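RabGDI protein (Plasmodium falciparum 3D7, PDB 3P1W) probably binds prenylated Rab GTPases in their GDP-bound form, slowing nucleotide release and keeping them soluble for membrane recycling, as other Rab GDIs do. Local coordinates at residues N276-D281 against K294-E299. Sequence-based numbering, arbitrary orientation.
Sequences NKNVVD and KSSDGE
V280 and D281 form a classic beta bulge opposite K294 in the antiparallel hairpin of strands 279-284 and 290-295, at the edge of the mixed sheet of the GDI fold. The backbone makes the close side of the contact. V280 N donates a hydrogen bond to K294 O (2.9 Å), D281 N adds a weak one to the same oxygen, and K294 N donates to D281 O (3.0 Å). At the non-hydrogen-bonded pair V279-S295 the CA atoms come within 4.2 Å and the side chains turn away from each other. N278 O, just before the strand, then accepts from S296 N at 3.0 Å; the nitrogen sits nearly in line with the C=O bond (C=O...N 172°), though the N-H is bent to 147°. S296 OG adds a weak hydrogen bond to the same oxygen. V280 CG1, anti to its own carbonyl carbon, presses on S296 CB at a tight 3.5 Å, and CG2 lies against the S295 carbonyl.

The loose side is that of K294 and D281, whose side chains emerge on the same face with their charged ends apart. Strand 290-295 runs into a type I turn from S295 to G298, where a separate polar cluster forms. S295 OG accepts from D297 N, an ST turn, and also from E299 N. K277, whose backbone bonds to D50, bends at chi2 (-63°) to send its ammonium across the E299 side chain at about a right angle. Two partners hold the two carboxylate oxygens: K277 NZ forms a salt bridge to E299 OE1 (2.8 Å) on its syn lone pair, and S295 OG donates to E299 OE2 at 2.6 Å on its anti lone pair.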
ATOM      1  N   ASN A 276     -10.791  15.177  17.661  1.00 36.35           N
ATOM      2  CA  ASN A 276     -11.351  16.525  17.821  1.00 37.87           C
ATOM      3  C   ASN A 276     -10.420  17.512  18.524  1.00 39.52           C
ATOM      4  O   ASN A 276     -10.886  18.425  19.242  1.00 39.59           O
ATOM      5  CB  ASN A 276     -12.687  16.462  18.567  1.00 39.38           C
ATOM      6  CG  ASN A 276     -13.686  15.576  17.880  1.00 39.13           C
ATOM      7  OD1 ASN A 276     -14.094  15.840  16.736  1.00 37.89           O
ATOM      8  ND2 ASN A 276     -14.090  14.512  18.566  1.00 39.07           N
ATOM      9  N   LYS A 277      -9.116  17.340  18.313  1.00 40.13           N
ATOM     10  CA  LYS A 277      -8.091  18.187  18.941  1.00 42.39           C
ATOM     11  C   LYS A 277      -7.408  19.061  17.908  1.00 43.11           C
ATOM     12  O   LYS A 277      -6.561  18.584  17.142  1.00 43.50           O
ATOM     13  CB  LYS A 277      -7.054  17.323  19.652  1.00 42.28           C
ATOM     14  CG  LYS A 277      -7.550  16.687  20.942  1.00 44.31           C
ATOM     15  CD  LYS A 277      -7.914  17.730  21.998  1.00 45.53           C
ATOM     16  CE  LYS A 277      -8.240  17.083  23.330  1.00 48.22           C
ATOM     17  NZ  LYS A 277      -9.095  17.976  24.138  1.00 49.03           N
ATOM     18  N   ASN A 278      -7.795  20.333  17.867  1.00 45.28           N
ATOM     19  CA  ASN A 278      -7.329  21.243  16.825  1.00 46.05           C
ATOM     20  C   ASN A 278      -6.048  22.012  17.180  1.00 46.33           C
ATOM     21  O   ASN A 278      -6.072  23.028  17.874  1.00 47.72           O
ATOM     22  CB  ASN A 278      -8.433  22.222  16.426  1.00 46.98           C
ATOM     23  CG  ASN A 278      -8.143  22.916  15.095  1.00 48.58           C
ATOM     24  OD1 ASN A 278      -7.584  22.309  14.156  1.00 51.33           O
ATOM     25  ND2 ASN A 278      -8.522  24.183  15.001  1.00 50.63           N
ATOM     26  N   VAL A 279      -4.938  21.516  16.667  1.00 46.06           N
ATOM     27  CA  VAL A 279      -3.649  22.155  16.832  1.00 46.73           C
ATOM     28  C   VAL A 279      -3.626  23.430  16.001  1.00 47.17           C
ATOM     29  O   VAL A 279      -4.036  23.425  14.835  1.00 47.09           O
ATOM     30  CB  VAL A 279      -2.539  21.181  16.413  1.00 45.96           C
ATOM     31  CG1 VAL A 279      -1.168  21.821  16.517  1.00 46.25           C
ATOM     32  CG2 VAL A 279      -2.622  19.943  17.278  1.00 45.68           C
ATOM     33  N   VAL A 280      -3.217  24.532  16.618  1.00 48.37           N
ATOM     34  CA  VAL A 280      -3.134  25.809  15.910  1.00 48.39           C
ATOM     35  C   VAL A 280      -1.711  26.380  15.848  1.00 48.49           C
ATOM     36  O   VAL A 280      -1.513  27.429  15.208  1.00 49.52           O
ATOM     37  CB  VAL A 280      -4.118  26.867  16.490  1.00 49.55           C
ATOM     38  CG1 VAL A 280      -5.549  26.289  16.523  1.00 50.13           C
ATOM     39  CG2 VAL A 280      -3.679  27.378  17.878  1.00 51.09           C
ATOM     40  N   ASP A 281      -0.736  25.705  16.480  1.00 46.69           N
ATOM     41  CA  ASP A 281       0.665  26.143  16.449  1.00 45.56           C
ATOM     42  C   ASP A 281       1.698  25.111  16.937  1.00 43.05           C
ATOM     43  O   ASP A 281       1.414  24.260  17.806  1.00 42.55           O
ATOM     44  CB  ASP A 281       0.834  27.421  17.260  1.00 47.66           C
ATOM     45  CG  ASP A 281       0.305  28.649  16.538  1.00 50.41           C
ATOM     46  OD1 ASP A 281       0.606  28.805  15.320  1.00 52.64           O
ATOM     47  OD2 ASP A 281      -0.415  29.441  17.192  1.00 53.81           O
ATOM     48  N   LYS A 294       0.377  23.742  20.575  1.00 39.79           N
ATOM     49  CA  LYS A 294      -0.737  24.454  21.209  1.00 41.85           C
ATOM     50  C   LYS A 294      -2.006  24.208  20.423  1.00 41.53           C
ATOM     51  O   LYS A 294      -1.949  24.017  19.204  1.00 40.44           O
ATOM     52  CB  LYS A 294      -0.502  25.966  21.228  1.00 42.83           C
ATOM     53  CG  LYS A 294       0.655  26.452  22.064  1.00 45.54           C
ATOM     54  CD  LYS A 294       0.835  27.972  21.934  1.00 48.94           C
ATOM     55  CE  LYS A 294      -0.383  28.752  22.466  1.00 50.40           C
ATOM     56  NZ  LYS A 294      -0.051  30.174  22.814  1.00 52.39           N
ATOM     57  N   SER A 295      -3.152  24.278  21.102  1.00 43.15           N
ATOM     58  CA  SER A 295      -4.448  24.067  20.446  1.00 43.16           C
ATOM     59  C   SER A 295      -5.287  25.351  20.438  1.00 44.83           C
ATOM     60  O   SER A 295      -4.894  26.353  21.012  1.00 46.16           O
ATOM     61  CB  SER A 295      -5.221  22.943  21.139  1.00 43.31           C
ATOM     62  OG  SER A 295      -5.833  23.399  22.332  1.00 43.36           O
ATOM     63  N   SER A 296      -6.442  25.309  19.769  1.00 45.63           N
ATOM     64  CA  SER A 296      -7.385  26.441  19.752  1.00 47.18           C
ATOM     65  C   SER A 296      -8.160  26.552  21.062  1.00 48.45           C
ATOM     66  O   SER A 296      -8.771  27.582  21.344  1.00 49.81           O
ATOM     67  CB  SER A 296      -8.368  26.306  18.573  1.00 46.35           C
ATOM     68  OG  SER A 296      -8.814  24.965  18.423  1.00 48.62           O
ATOM     69  N   ASP A 297      -8.126  25.481  21.853  1.00 48.43           N
ATOM     70  CA  ASP A 297      -8.805  25.416  23.140  1.00 49.49           C
ATOM     71  C   ASP A 297      -7.834  25.678  24.295  1.00 49.58           C
ATOM     72  O   ASP A 297      -8.097  25.293  25.446  1.00 51.36           O
ATOM     73  CB  ASP A 297      -9.484  24.046  23.292  1.00 49.82           C
ATOM     74  CG  ASP A 297     -10.575  23.827  22.263  1.00 50.97           C
ATOM     75  OD1 ASP A 297     -11.371  24.763  22.039  1.00 55.79           O
ATOM     76  OD2 ASP A 297     -10.643  22.734  21.674  1.00 53.42           O
ATOM     77  N   GLY A 298      -6.726  26.355  23.998  1.00 47.75           N
ATOM     78  CA  GLY A 298      -5.787  26.796  25.034  1.00 47.36           C
ATOM     79  C   GLY A 298      -5.085  25.661  25.759  1.00 46.11           C
ATOM     80  O   GLY A 298      -4.789  25.773  26.957  1.00 47.20           O
ATOM     81  N   GLU A 299      -4.853  24.551  25.049  1.00 42.91           N
ATOM     82  CA  GLU A 299      -4.080  23.441  25.591  1.00 41.78           C
ATOM     83  C   GLU A 299      -2.651  23.572  25.099  1.00 40.23           C
ATOM     84  O   GLU A 299      -2.423  23.978  23.965  1.00 39.21           O
ATOM     85  CB  GLU A 299      -4.659  22.099  25.152  1.00 40.62           C
ATOM     86  CG  GLU A 299      -6.113  21.888  25.563  1.00 41.44           C
ATOM     87  CD  GLU A 299      -6.863  20.967  24.618  1.00 42.10           C
ATOM     88  OE1 GLU A 299      -7.401  19.953  25.109  1.00 43.29           O
ATOM     89  OE2 GLU A 299      -6.913  21.257  23.394  1.00 37.76           O
TER